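Local coordinates for periplasmic binding protein/LacI transcriptional regulator (Shewanella sp. ANA-3, PDB 5OCP), which binds L-arabinofuranose in the cleft between its two lobes and probably delivers it to an ABC transporter for uptake across the inner membrane, at residues T1-S6 with I31-A36; V57-I62 with K81-I86; E130-V135 with W192-E197; I159-T164 with E177-A182. All blocks are in the same frame, centred on the assembly; numbering follows the deposited sequence.

Contact 1 of 4, residues T1-S6 with I31-A36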
loop_
_atom_site.group_PDB
_atom_site.type_symbol
_atom_site.label_atom_id
_atom_site.label_comp_id
_atom_site.label_asym_id
_atom_site.label_seq_id
_atom_site.Cartn_x
_atom_site.Cartn_y
_atom_site.Cartn_z
ATOM N N THR A 1 -25.759 8.904 -6.648
ATOM C CA THR A 1 -25.200 7.546 -6.648
ATOM C C THR A 1 -24.849 7.156 -5.198
ATOM O O THR A 1 -24.335 7.973 -4.401
ATOM C CB THR A 1 -23.984 7.505 -7.581
ATOM O OG1 THR A 1 -24.362 8.079 -8.837
ATOM C CG2 THR A 1 -23.552 6.127 -7.821
ATOM N N THR A 2 -25.221 5.933 -4.850
ATOM C CA THR A 2 -24.799 5.321 -3.606
ATOM C C THR A 2 -23.766 4.253 -3.927
ATOM O O THR A 2 -24.015 3.414 -4.745
ATOM C CB THR A 2 -25.973 4.697 -2.868
ATOM O OG1 THR A 2 -26.784 5.822 -2.468
ATOM C CG2 THR A 2 -25.524 4.054 -1.600
ATOM N N VAL A 3 -22.603 4.358 -3.270
ATOM C CA VAL A 3 -21.520 3.419 -3.544
ATOM C C VAL A 3 -21.034 2.860 -2.257
ATOM O O VAL A 3 -20.729 3.645 -1.329
ATOM C CB VAL A 3 -20.351 4.168 -4.249
ATOM C CG1 VAL A 3 -19.142 3.254 -4.451
ATOM C CG2 VAL A 3 -20.813 4.730 -5.581
ATOM N N GLY A 4 -20.987 1.522 -2.128
ATOM C CA GLY A 4 -20.438 0.889 -0.954
ATOM C C GLY A 4 -18.930 0.720 -1.126
ATOM O O GLY A 4 -18.518 0.385 -2.232
ATOM N N PHE A 5 -18.137 1.075 -0.120
ATOM C CA PHE A 5 -16.702 0.816 -0.178
ATOM C C PHE A 5 -16.299 -0.073 0.970
ATOM O O PHE A 5 -16.402 0.327 2.153
ATOM C CB PHE A 5 -15.924 2.122 -0.126
ATOM C CG PHE A 5 -14.430 1.960 -0.072
ATOM C CD1 PHE A 5 -13.792 0.894 -0.639
ATOM C CD2 PHE A 5 -13.698 2.831 0.636
ATOM C CE1 PHE A 5 -12.417 0.805 -0.608
ATOM C CE2 PHE A 5 -12.332 2.763 0.676
ATOM C CZ PHE A 5 -11.690 1.760 0.036
ATOM N N SER A 6 -15.776 -1.274 0.667
ATOM C CA SER A 6 -15.244 -2.182 1.660
ATOM C C SER A 6 -13.748 -2.010 1.787
ATOM O O SER A 6 -12.973 -2.406 0.870
ATOM C CB SER A 6 -15.590 -3.629 1.345
ATOM O OG SER A 6 -14.847 -4.501 2.263
ATOM N N ILE A 31 -21.314 11.931 -4.060
ATOM C CA ILE A 31 -21.631 10.523 -3.982
ATOM C C ILE A 31 -21.926 10.123 -2.536
ATOM O O ILE A 31 -21.248 10.582 -1.592
ATOM C CB ILE A 31 -20.429 9.673 -4.486
ATOM C CG1 ILE A 31 -20.416 9.670 -6.010
ATOM C CG2 ILE A 31 -20.580 8.245 -4.003
ATOM C CD1 ILE A 31 -19.160 9.162 -6.599
ATOM N N ASP A 32 -22.944 9.295 -2.349
ATOM C CA ASP A 32 -23.329 8.803 -1.004
ATOM C C ASP A 32 -22.490 7.538 -0.726
ATOM O O ASP A 32 -22.756 6.463 -1.275
ATOM C CB ASP A 32 -24.837 8.475 -0.964
ATOM C CG ASP A 32 -25.263 7.647 0.257
ATOM O OD1 ASP A 32 -24.696 7.807 1.382
ATOM O OD2 ASP A 32 -26.217 6.841 0.045
ATOM N N LEU A 33 -21.491 7.700 0.107
ATOM C CA LEU A 33 -20.464 6.643 0.263
ATOM C C LEU A 33 -20.841 5.872 1.509
ATOM O O LEU A 33 -20.854 6.422 2.613
ATOM C CB LEU A 33 -19.084 7.244 0.432
ATOM C CG LEU A 33 -17.972 6.214 0.402
ATOM C CD1 LEU A 33 -17.801 5.604 -0.968
ATOM C CD2 LEU A 33 -16.641 6.785 0.894
ATOM N N LYS A 34 -21.085 4.594 1.353
ATOM C CA LYS A 34 -21.178 3.714 2.485
ATOM C C LYS A 34 -19.828 3.057 2.754
ATOM O O LYS A 34 -19.525 2.012 2.193
ATOM C CB LYS A 34 -22.295 2.709 2.264
ATOM C CG LYS A 34 -23.636 3.376 1.968
ATOM C CD LYS A 34 -24.712 2.322 1.795
ATOM C CE LYS A 34 -26.071 2.762 2.359
ATOM N NZ LYS A 34 -26.020 2.928 3.853
ATOM N N PHE A 35 -19.077 3.614 3.689
ATOM C CA PHE A 35 -17.710 3.176 3.924
ATOM C C PHE A 35 -17.744 2.101 5.004
ATOM O O PHE A 35 -18.373 2.302 6.059
ATOM C CB PHE A 35 -16.893 4.331 4.399
ATOM C CG PHE A 35 -15.504 3.973 4.818
ATOM C CD1 PHE A 35 -14.450 4.019 3.880
ATOM C CD2 PHE A 35 -15.219 3.679 6.107
ATOM C CE1 PHE A 35 -13.150 3.737 4.334
ATOM C CE2 PHE A 35 -13.947 3.355 6.544
ATOM C CZ PHE A 35 -12.901 3.386 5.656
ATOM N N ALA A 36 -17.081 0.982 4.777
ATOM C CA ALA A 36 -16.934 -0.030 5.811
ATOM C C ALA A 36 -15.495 -0.390 6.091
ATOM O O ALA A 36 -14.727 -0.527 5.143
ATOM C CB ALA A 36 -17.722 -1.255 5.389
HETATM O O HOH W 1 -15.084 -3.689 4.775
#
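Thr-2 and Asp-32 reach each other through their first torsions: the threonine hydroxyl stands beside its own backbone N (chi1 -67°), while the Asp-32 carboxylate swings opposite to its N (chi1 166°). The two side chains therefore run side by side, and Thr-2 OG1 donates to Asp-32 OD2 at 2.8 Å, meeting it on the anti side of the carboxylate. A valine here would keep a similar shape, but it would probably leave Asp-32 OD2 without this donor and the carboxylate freer to turn. Thr-2 CG2 meanwhile lies 3.9 Å from CD of Lys-34. Beneath these side chains the strands run parallel in register, with five backbone bonds from Asp-32 N to Thr-1 O (2.8 Å) through Ala-36 N to Phe-5 O (2.8 Å). On the other face, Phe-5 CD2 comes within 3.5 Å of Phe-35 CD1, the rings oblique with planes 69° apart, and Phe-5 CB rests 4.0 Å from Leu-33 CD1. Helix 13-29 packs over this face, completing a beta-alpha-beta unit of the N-terminal Rossmann-like lobe. The chemistry thus differs by place: a polar pair at the exposed start of the strands, and hydrocarbon contacts on the Phe-5 face under helix 13-29.

Contact 2 of 4, residues V57-I62 with K81-I86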
loop_
_atom_site.group_PDB
_atom_site.type_symbol
_atom_site.label_atom_id
_atom_site.label_comp_id
_atom_site.label_asym_id
_atom_site.label_seq_id
_atom_site.Cartn_x
_atom_site.Cartn_y
_atom_site.Cartn_z
ATOM N N VAL A 57 -27.311 -0.848 -3.193
ATOM C CA VAL A 57 -26.418 0.241 -3.628
ATOM C C VAL A 57 -26.283 0.227 -5.143
ATOM O O VAL A 57 -26.526 -0.787 -5.793
ATOM C CB VAL A 57 -25.012 0.136 -2.999
ATOM C CG1 VAL A 57 -25.062 0.188 -1.497
ATOM C CG2 VAL A 57 -24.245 -1.112 -3.447
ATOM N N ASP A 58 -25.839 1.338 -5.708
ATOM C CA ASP A 58 -25.584 1.420 -7.147
ATOM C C ASP A 58 -24.297 0.758 -7.632
ATOM O O ASP A 58 -24.229 0.325 -8.794
ATOM C CB ASP A 58 -25.601 2.871 -7.572
ATOM C CG ASP A 58 -26.975 3.521 -7.312
ATOM O OD1 ASP A 58 -28.001 3.001 -7.830
ATOM O OD2 ASP A 58 -27.036 4.475 -6.535
ATOM N N ALA A 59 -23.273 0.797 -6.794
ATOM C CA ALA A 59 -21.982 0.173 -7.098
ATOM C C ALA A 59 -21.263 -0.153 -5.814
ATOM O O ALA A 59 -21.536 0.426 -4.771
ATOM C CB ALA A 59 -21.116 1.143 -7.862
ATOM N N ILE A 60 -20.278 -1.028 -5.955
ATOM C CA ILE A 60 -19.488 -1.503 -4.844
ATOM C C ILE A 60 -18.006 -1.314 -5.233
ATOM O O ILE A 60 -17.622 -1.697 -6.290
ATOM C CB ILE A 60 -19.788 -2.965 -4.532
ATOM C CG1 ILE A 60 -21.239 -3.036 -3.951
ATOM C CG2 ILE A 60 -18.773 -3.604 -3.583
ATOM C CD1 ILE A 60 -21.773 -4.460 -3.959
ATOM N N ILE A 61 -17.226 -0.775 -4.314
ATOM C CA ILE A 61 -15.727 -0.750 -4.471
ATOM C C ILE A 61 -15.194 -1.643 -3.339
ATOM O O ILE A 61 -15.606 -1.546 -2.149
ATOM C CB ILE A 61 -15.206 0.643 -4.294
ATOM C CG1 ILE A 61 -15.797 1.556 -5.391
ATOM C CG2 ILE A 61 -13.644 0.659 -4.361
ATOM C CD1 ILE A 61 -15.517 3.035 -5.155
ATOM N N ILE A 62 -14.267 -2.510 -3.712
ATOM C CA ILE A 62 -13.594 -3.435 -2.753
ATOM C C ILE A 62 -12.037 -3.250 -2.802
ATOM O O ILE A 62 -11.490 -3.283 -3.913
ATOM C CB ILE A 62 -13.906 -4.930 -3.002
ATOM C CG1 ILE A 62 -15.385 -5.196 -3.002
ATOM C CG2 ILE A 62 -13.097 -5.804 -2.042
ATOM C CD1 ILE A 62 -15.727 -6.605 -3.454
ATOM N N LYS A 81 -26.914 -7.415 -10.221
ATOM C CA LYS A 81 -26.603 -6.407 -11.227
ATOM C C LYS A 81 -25.976 -5.138 -10.639
ATOM O O LYS A 81 -26.313 -3.991 -11.008
ATOM C CB LYS A 81 -27.850 -6.097 -12.033
ATOM C CG LYS A 81 -28.383 -7.329 -12.728
ATOM C CD LYS A 81 -29.627 -6.933 -13.522
ATOM C CE LYS A 81 -30.038 -8.008 -14.540
ATOM N NZ LYS A 81 -30.854 -9.062 -13.897
ATOM N N ILE A 82 -25.065 -5.338 -9.666
ATOM C CA ILE A 82 -24.354 -4.206 -9.043
ATOM C C ILE A 82 -22.889 -4.290 -9.497
ATOM O O ILE A 82 -22.283 -5.317 -9.286
ATOM C CB ILE A 82 -24.401 -4.252 -7.523
ATOM C CG1 ILE A 82 -25.866 -4.227 -7.025
ATOM C CG2 ILE A 82 -23.643 -3.009 -6.976
ATOM C CD1 ILE A 82 -26.064 -4.413 -5.538
ATOM N N PRO A 83 -22.414 -3.256 -10.207
ATOM C CA PRO A 83 -21.009 -3.335 -10.680
ATOM C C PRO A 83 -20.025 -3.274 -9.494
ATOM O O PRO A 83 -20.254 -2.505 -8.512
ATOM C CB PRO A 83 -20.901 -2.096 -11.559
ATOM C CG PRO A 83 -21.904 -1.121 -11.028
ATOM C CD PRO A 83 -23.042 -1.988 -10.608
ATOM N N VAL A 84 -18.900 -3.958 -9.654
ATOM C CA VAL A 84 -17.907 -4.007 -8.618
ATOM C C VAL A 84 -16.569 -3.424 -9.207
ATOM O O VAL A 84 -16.170 -3.837 -10.231
ATOM C CB VAL A 84 -17.694 -5.426 -8.142
ATOM C CG1 VAL A 84 -16.559 -5.487 -7.153
ATOM C CG2 VAL A 84 -18.943 -5.961 -7.468
ATOM N N VAL A 85 -15.939 -2.488 -8.497
ATOM C CA VAL A 85 -14.613 -2.036 -8.883
ATOM C C VAL A 85 -13.647 -2.494 -7.792
ATOM O O VAL A 85 -13.926 -2.346 -6.580
ATOM C CB VAL A 85 -14.585 -0.570 -8.982
ATOM C CG1 VAL A 85 -13.155 -0.100 -9.303
ATOM C CG2 VAL A 85 -15.562 -0.108 -10.072
ATOM N N ILE A 86 -12.531 -3.088 -8.226
ATOM C CA ILE A 86 -11.504 -3.460 -7.294
ATOM C C ILE A 86 -10.509 -2.352 -7.257
ATOM O O ILE A 86 -10.150 -1.793 -8.297
ATOM C CB ILE A 86 -10.804 -4.755 -7.792
ATOM C CG1 ILE A 86 -11.783 -5.895 -8.034
ATOM C CG2 ILE A 86 -9.689 -5.194 -6.847
ATOM C CD1 ILE A 86 -12.594 -6.282 -6.796
#
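Strands 59-62 and 84-86 run parallel, their short axes 20° apart. Three backbone bonds of 2.9 to 3.0 Å tie them together: Ile-60 N to Pro-83 O, Val-85 N to Ile-60 O and Ile-62 N to Val-85 O. Ile-82 leads the side-chain packing from just before its strand. Its CG2 branch sits 3.6 Å from Ala-59 CA and also meets Ile-60 CD1 and Val-57 CG2, the valine crossing it at about a right angle. An alanine in place of this isoleucine would lose both branches and would probably open a gap between Val-57, Ala-59 and Ile-60. Next to it Pro-83, which has no N-H to offer, brings CD to 3.2 Å from Asp-58 O, and its CG faces Ala-59 CB. These are the two middle strands of the six-stranded N-lobe sheet, joined by a Rossmann-like beta-alpha-beta crossover through helix 71-79, which a Schellman motif at Lys-81 ends. Farther along, Ile-62 holds CG1 beside its own backbone N (chi1 -55°), and its extended arm carries CD1 to 4.0 Å from Val-84 CG1. Phe-52, Ile-53 and Val-49 of helix 42-54 pack against the side bearing Ile-60 and Ile-62. On the reverse side Ile-61 CG2 lies 3.7 Å from Val-85 O, and helix 248-259 reaches Ile-61 and Val-85 through Phe-252 and Ile-255.

Contact 3 of 4, residues E130-V135 with W192-E197; sequences ELQGTV and WSHNDE. With AHR (alpha-L-arabinofuranose), chain I; FUB (beta-L-arabinofuranose), chain J.
Glu-130 and His-194 form a His-carboxylate hydrogen bond at the C-terminal ends of two parallel strands of the Rossmann-like C-lobe, meeting obliquely with carboxylate and imidazole planes 59° apart. His-194 NE2 donates to Glu-130 OE2 at 2.8 Å in a bent bond; the oxygen uses its anti lone pair and lies somewhat out of the ring plane. The glutamate gets there fully stretched, CG opposite its backbone N (chi1 180°), and runs alongside Trp-192, whose indole plane is nearly parallel to the carboxylate. A water bridges Glu-130 and Trp-192, accepting from NE1 and probably donating to OE2, while OE1 receives Ser-162 OG of the neighbouring strand. This buried carboxylate, with several donors around it, is probably kept ionised. Across one face of the imidazole lies the backbone of strand 126-132: Gln-132 CA stands 3.6 Å from the ring centroid in a CH-pi contact. His-194 N bonds to Leu-131 O (2.9 Å), and Leu-131 N to Trp-192 O (2.8 Å), holding the strands in register. The segment then turns into helix 196-208 with Asn-195 as its N-cap. Asn-195 OD1 caps Met-198 N, and ND2 donates to O2 of either arabinofuranose anomer at 3.0 Å, almost straight at 177°.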
loop_
_atom_site.group_PDB
_atom_site.type_symbol
_atom_site.label_atom_id
_atom_site.label_comp_id
_atom_site.label_asym_id
_atom_site.label_seq_id
_atom_site.Cartn_x
_atom_site.Cartn_y
_atom_site.Cartn_z
ATOM N N GLU A 130 14.849 -7.787 4.646
ATOM C CA GLU A 130 13.513 -7.516 4.116
ATOM C C GLU A 130 12.445 -7.616 5.183
ATOM O O GLU A 130 12.276 -8.689 5.822
ATOM C CB GLU A 130 13.219 -8.520 2.993
ATOM C CG GLU A 130 11.837 -8.343 2.364
ATOM C CD GLU A 130 11.564 -9.366 1.276
ATOM O OE1 GLU A 130 12.213 -10.423 1.298
ATOM O OE2 GLU A 130 10.661 -9.155 0.417
ATOM N N LEU A 131 11.655 -6.531 5.340
ATOM C CA LEU A 131 10.461 -6.553 6.171
ATOM C C LEU A 131 9.279 -6.689 5.244
ATOM O O LEU A 131 8.907 -5.762 4.519
ATOM C CB LEU A 131 10.311 -5.294 7.020
ATOM C CG LEU A 131 11.397 -5.041 8.010
ATOM C CD1 LEU A 131 11.307 -3.659 8.663
ATOM C CD2 LEU A 131 11.302 -6.145 9.049
ATOM N N GLN A 132 8.670 -7.889 5.234
ATOM C CA GLN A 132 7.571 -8.154 4.342
ATOM C C GLN A 132 6.223 -7.653 4.864
ATOM O O GLN A 132 5.949 -7.573 6.026
ATOM C CB GLN A 132 7.482 -9.657 4.069
ATOM C CG GLN A 132 8.762 -10.343 3.624
ATOM C CD GLN A 132 8.644 -11.864 3.830
ATOM O OE1 GLN A 132 8.751 -12.384 4.938
ATOM N NE2 GLN A 132 8.433 -12.540 2.796
ATOM N N GLY A 133 5.311 -7.368 3.921
ATOM C CA GLY A 133 3.959 -7.061 4.247
ATOM C C GLY A 133 3.186 -8.319 4.647
ATOM O O GLY A 133 3.745 -9.396 4.777
ATOM N N THR A 134 1.888 -8.161 4.733
ATOM C CA THR A 134 0.986 -9.278 5.172
ATOM C C THR A 134 0.935 -10.369 4.165
ATOM O O THR A 134 0.954 -10.154 2.934
ATOM C CB THR A 134 -0.392 -8.759 5.526
ATOM O OG1 THR A 134 -0.966 -8.137 4.417
ATOM C CG2 THR A 134 -0.350 -7.743 6.513
ATOM N N VAL A 135 0.907 -11.577 4.699
ATOM C CA VAL A 135 0.742 -12.779 3.874
ATOM C C VAL A 135 -0.533 -12.727 3.050
ATOM O O VAL A 135 -1.632 -12.345 3.543
ATOM C CB VAL A 135 0.816 -14.085 4.732
ATOM C CG1 VAL A 135 2.185 -14.175 5.386
ATOM C CG2 VAL A 135 -0.321 -14.164 5.737
ATOM N N TRP A 192 14.967 -3.173 3.359
ATOM C CA TRP A 192 13.918 -3.073 2.328
ATOM C C TRP A 192 12.644 -3.400 3.049
ATOM O O TRP A 192 12.368 -4.554 3.450
ATOM C CB TRP A 192 14.274 -4.071 1.223
ATOM C CG TRP A 192 13.167 -4.568 0.312
ATOM C CD1 TRP A 192 13.062 -5.816 -0.156
ATOM C CD2 TRP A 192 12.066 -3.829 -0.293
ATOM N NE1 TRP A 192 11.974 -5.946 -0.959
ATOM C CE2 TRP A 192 11.350 -4.737 -1.084
ATOM C CE3 TRP A 192 11.628 -2.494 -0.246
ATOM C CZ2 TRP A 192 10.209 -4.376 -1.801
ATOM C CZ3 TRP A 192 10.488 -2.128 -0.975
ATOM C CH2 TRP A 192 9.807 -3.079 -1.755
ATOM N N SER A 193 11.802 -2.369 3.211
ATOM C CA SER A 193 10.555 -2.518 3.863
ATOM C C SER A 193 9.382 -2.386 2.890
ATOM O O SER A 193 9.334 -1.404 2.123
ATOM C CB SER A 193 10.407 -1.462 4.942
ATOM O OG SER A 193 9.141 -1.587 5.544
ATOM N N HIS A 194 8.437 -3.336 2.923
ATOM C CA HIS A 194 7.345 -3.243 1.974
ATOM C C HIS A 194 6.448 -2.029 2.213
ATOM O O HIS A 194 5.709 -1.679 1.300
ATOM C CB HIS A 194 6.529 -4.525 1.942
ATOM C CG HIS A 194 7.269 -5.714 1.397
ATOM N ND1 HIS A 194 6.623 -6.914 1.191
ATOM C CD2 HIS A 194 8.566 -5.924 1.091
ATOM C CE1 HIS A 194 7.495 -7.807 0.730
ATOM N NE2 HIS A 194 8.654 -7.206 0.549
ATOM N N ASN A 195 6.474 -1.373 3.377
ATOM C CA ASN A 195 5.799 -0.135 3.550
ATOM C C ASN A 195 6.486 0.796 4.513
ATOM O O ASN A 195 7.355 0.391 5.309
ATOM C CB ASN A 195 4.310 -0.260 3.884
ATOM C CG ASN A 195 4.019 -0.603 5.333
ATOM O OD1 ASN A 195 4.905 -1.092 6.078
ATOM N ND2 ASN A 195 2.747 -0.395 5.742
ATOM N N ASP A 196 6.140 2.066 4.386
ATOM C CA ASP A 196 6.809 3.073 5.225
ATOM C C ASP A 196 6.530 2.849 6.705
ATOM O O ASP A 196 7.428 3.138 7.524
ATOM C CB ASP A 196 6.349 4.498 4.858
ATOM C CG ASP A 196 6.809 5.003 3.480
ATOM O OD1 ASP A 196 7.681 4.379 2.818
ATOM O OD2 ASP A 196 6.287 6.059 3.081
ATOM N N GLU A 197 5.357 2.339 7.065
ATOM C CA GLU A 197 4.980 2.085 8.456
ATOM C C GLU A 197 5.988 1.161 9.148
ATOM O O GLU A 197 6.512 1.506 10.215
ATOM C CB GLU A 197 3.567 1.539 8.503
ATOM C CG GLU A 197 2.893 1.611 9.835
ATOM C CD GLU A 197 2.423 3.002 10.256
ATOM O OE1 GLU A 197 2.013 3.885 9.459
ATOM O OE2 GLU A 197 2.361 3.147 11.495
HETATM O O5 AHR I . -2.074 -2.218 -0.430
HETATM C C5 AHR I . -1.273 -1.109 -0.157
HETATM C C4 AHR I . -0.425 -1.362 1.077
HETATM O O4 AHR I . -1.220 -1.754 2.170
HETATM C C3 AHR I . 0.372 -0.111 1.489
HETATM O O3 AHR I . 1.551 -0.071 0.752
HETATM C C2 AHR I . 0.510 -0.382 2.978
HETATM O O2 AHR I . 0.800 0.725 3.779
HETATM C C1 AHR I . -0.891 -0.891 3.269
HETATM O O1 AHR I . -0.869 -1.601 4.399
HETATM O O5 FUB J . -2.073 -2.217 -0.430
HETATM C C5 FUB J . -1.274 -1.109 -0.149
HETATM C C4 FUB J . -0.429 -1.362 1.088
HETATM O O4 FUB J . -1.213 -1.771 2.183
HETATM C C3 FUB J . 0.363 -0.115 1.508
HETATM O O3 FUB J . 1.535 -0.066 0.755
HETATM C C2 FUB J . 0.570 -0.412 2.988
HETATM O O2 FUB J . 0.810 0.726 3.784
HETATM C C1 FUB J . -0.648 -1.241 3.396
HETATM O O1 FUB J . -1.558 -0.389 3.893
HETATM O O HOH W 2 11.988 -8.610 -2.036
#

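Contact 4 of 4, residues I159-T164 with E177-A182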
loop_
_atom_site.group_PDB
_atom_site.type_symbol
_atom_site.label_atom_id
_atom_site.label_comp_id
_atom_site.label_asym_id
_atom_site.label_seq_id
_atom_site.Cartn_x
_atom_site.Cartn_y
_atom_site.Cartn_z
ATOM N N ILE A 159 19.433 -10.704 -0.189
ATOM C CA ILE A 159 18.582 -10.624 0.932
ATOM C C ILE A 159 18.984 -11.690 1.939
ATOM O O ILE A 159 18.868 -12.895 1.626
ATOM C CB ILE A 159 17.091 -10.741 0.563
ATOM C CG1 ILE A 159 16.676 -9.513 -0.297
ATOM C CG2 ILE A 159 16.268 -10.794 1.799
ATOM C CD1 ILE A 159 15.247 -9.610 -0.907
ATOM N N VAL A 160 19.461 -11.220 3.079
ATOM C CA VAL A 160 20.018 -12.121 4.101
ATOM C C VAL A 160 19.063 -12.435 5.174
ATOM O O VAL A 160 19.283 -13.424 5.875
ATOM C CB VAL A 160 21.390 -11.655 4.649
ATOM C CG1 VAL A 160 22.386 -11.529 3.516
ATOM C CG2 VAL A 160 21.304 -10.368 5.452
ATOM N N ARG A 161 17.984 -11.663 5.343
ATOM C CA ARG A 161 16.988 -11.892 6.434
ATOM C C ARG A 161 15.671 -11.487 5.780
ATOM O O ARG A 161 15.671 -10.472 5.060
ATOM C CB ARG A 161 17.104 -10.890 7.646
ATOM C CG ARG A 161 18.451 -10.724 8.304
ATOM C CD ARG A 161 18.555 -11.765 9.349
ATOM N NE ARG A 161 19.908 -12.213 9.640
ATOM C CZ ARG A 161 20.164 -13.391 10.203
ATOM N NH1 ARG A 161 19.158 -14.208 10.519
ATOM N NH2 ARG A 161 21.425 -13.763 10.457
ATOM N N SER A 162 14.582 -12.230 6.056
ATOM C CA SER A 162 13.287 -11.879 5.476
ATOM C C SER A 162 12.179 -12.412 6.373
ATOM O O SER A 162 12.238 -13.557 6.736
ATOM C CB SER A 162 13.203 -12.368 4.048
ATOM O OG SER A 162 11.971 -12.053 3.505
ATOM N N GLN A 163 11.256 -11.535 6.809
ATOM C CA GLN A 163 10.181 -11.932 7.703
ATOM C C GLN A 163 9.066 -10.923 7.586
ATOM O O GLN A 163 9.310 -9.696 7.323
ATOM C CB GLN A 163 10.731 -12.030 9.125
ATOM C CG GLN A 163 9.748 -12.504 10.184
ATOM C CD GLN A 163 10.388 -12.618 11.568
ATOM O OE1 GLN A 163 11.620 -12.612 11.722
ATOM N NE2 GLN A 163 9.557 -12.713 12.573
ATOM N N THR A 164 7.842 -11.377 7.841
ATOM C CA THR A 164 6.730 -10.394 7.804
ATOM C C THR A 164 6.705 -9.481 9.020
ATOM O O THR A 164 6.870 -9.907 10.191
ATOM C CB THR A 164 5.356 -11.060 7.587
ATOM O OG1 THR A 164 4.331 -10.018 7.481
ATOM C CG2 THR A 164 4.972 -11.959 8.792
ATOM N N GLU A 177 14.403 -5.611 15.395
ATOM C CA GLU A 177 15.157 -6.011 16.636
ATOM C C GLU A 177 15.664 -7.389 16.499
ATOM O O GLU A 177 16.874 -7.662 16.780
ATOM C CB GLU A 177 14.287 -6.054 17.862
ATOM C CG GLU A 177 13.821 -4.743 18.321
ATOM C CD GLU A 177 13.222 -4.817 19.740
ATOM O OE1 GLU A 177 13.686 -5.679 20.561
ATOM O OE2 GLU A 177 12.312 -3.992 19.999
ATOM N N GLY A 178 14.781 -8.302 16.051
ATOM C CA GLY A 178 15.158 -9.704 15.866
ATOM C C GLY A 178 16.273 -9.864 14.874
ATOM O O GLY A 178 17.244 -10.572 15.112
ATOM N N PHE A 179 16.168 -9.223 13.707
ATOM C CA PHE A 179 17.213 -9.276 12.707
ATOM C C PHE A 179 18.615 -8.877 13.198
ATOM O O PHE A 179 19.597 -9.500 12.845
ATOM C CB PHE A 179 16.835 -8.338 11.524
ATOM C CG PHE A 179 15.712 -8.835 10.633
ATOM C CD1 PHE A 179 15.136 -10.112 10.727
ATOM C CD2 PHE A 179 15.189 -7.956 9.672
ATOM C CE1 PHE A 179 14.130 -10.482 9.836
ATOM C CE2 PHE A 179 14.193 -8.333 8.787
ATOM C CZ PHE A 179 13.693 -9.604 8.827
ATOM N N LEU A 180 18.630 -7.836 14.003
ATOM C CA LEU A 180 19.849 -7.178 14.484
ATOM C C LEU A 180 20.515 -8.161 15.464
ATOM O O LEU A 180 21.721 -8.338 15.425
ATOM C CB LEU A 180 19.543 -5.855 15.146
ATOM C CG LEU A 180 19.185 -4.752 14.120
ATOM C CD1 LEU A 180 18.667 -3.547 14.876
ATOM C CD2 LEU A 180 20.353 -4.422 13.236
ATOM N N LYS A 181 19.683 -8.891 16.199
ATOM C CA LYS A 181 20.154 -9.911 17.121
ATOM C C LYS A 181 20.688 -11.118 16.339
ATOM O O LYS A 181 21.740 -11.658 16.679
ATOM C CB LYS A 181 19.031 -10.347 18.063
ATOM C CG LYS A 181 18.862 -9.454 19.281
ATOM C CD LYS A 181 17.438 -9.505 19.810
ATOM C CE LYS A 181 17.235 -10.693 20.736
ATOM N NZ LYS A 181 18.524 -11.190 21.291
ATOM N N ALA A 182 19.971 -11.541 15.295
ATOM C CA ALA A 182 20.417 -12.661 14.509
ATOM C C ALA A 182 21.663 -12.369 13.688
ATOM O O ALA A 182 22.350 -13.275 13.302
ATOM C CB ALA A 182 19.326 -13.189 13.604
#
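Phe-179 and Arg-161 give up the greater part of the surface buried here. The arginine's CB sits over the centre of the phenyl face, 3.6 Å from the centroid and 8° from the ring normal, a well-formed CH-pi contact. Its side chain and the phenylalanine slide past each other in opposite directions: a bend at chi2 (-87°) turns the arginine along the ring, with CD 4.0 Å from Phe-179 CD1, and carries the guanidinium on to the last residue of 177-182. There Ala-182 CB lies over one face of the guanidinium, 3.3 Å from Arg-161 NH1. Arg-161 NH2 also comes close to Ala-182 O, but at an angle too poor for a hydrogen bond; its NE instead donates to Gln-183 OE1. At the ring's edge Gln-163 N lies in plane, 3.7 Å from Phe-179 CZ, and the glutamine's own CB flanks CE1 at 3.8 Å. Helix 169-183 follows strand 157-164 and runs back roughly antiparallel to it, their short axes at 149°, as expected where strand and helix alternate along an alpha/beta lobe. Ala-129 and Leu-131 of the adjacent strand also touch the phenylalanine, seating its ring on the sheet. The contact therefore rests on hydrocarbon and ring: no hydrogen bond joins the two segments, and the arginine spends its CB and CG on the phenyl face while its guanidinium goes past the ring to Ala-182 CB.

Contacts 1 and 2 come first along the chain and lie in the N-lobe parallel sheet, centres 9 Å apart; strands 2-7 and 59-62 are neighbours there, so Gly-4 and Ser-6 bond directly to Ile-61. Contacts 3 and 4 belong to the other lobe, centres 12 Å apart, on the sheet where strands 126-132 and 157-164 are adjacent; contact 4 falls within the span of chain between the two segments of contact 3. The two pairs are separated, with centres 29 to 41 Å apart and no touch. Arabinofuranose sits between the lobes: Asn-195 and Arg-143 hold it from the C-lobe, Ser-12, Arg-15 and Arg-89 from the N-lobe, consistent with the lobes closing around the sugar.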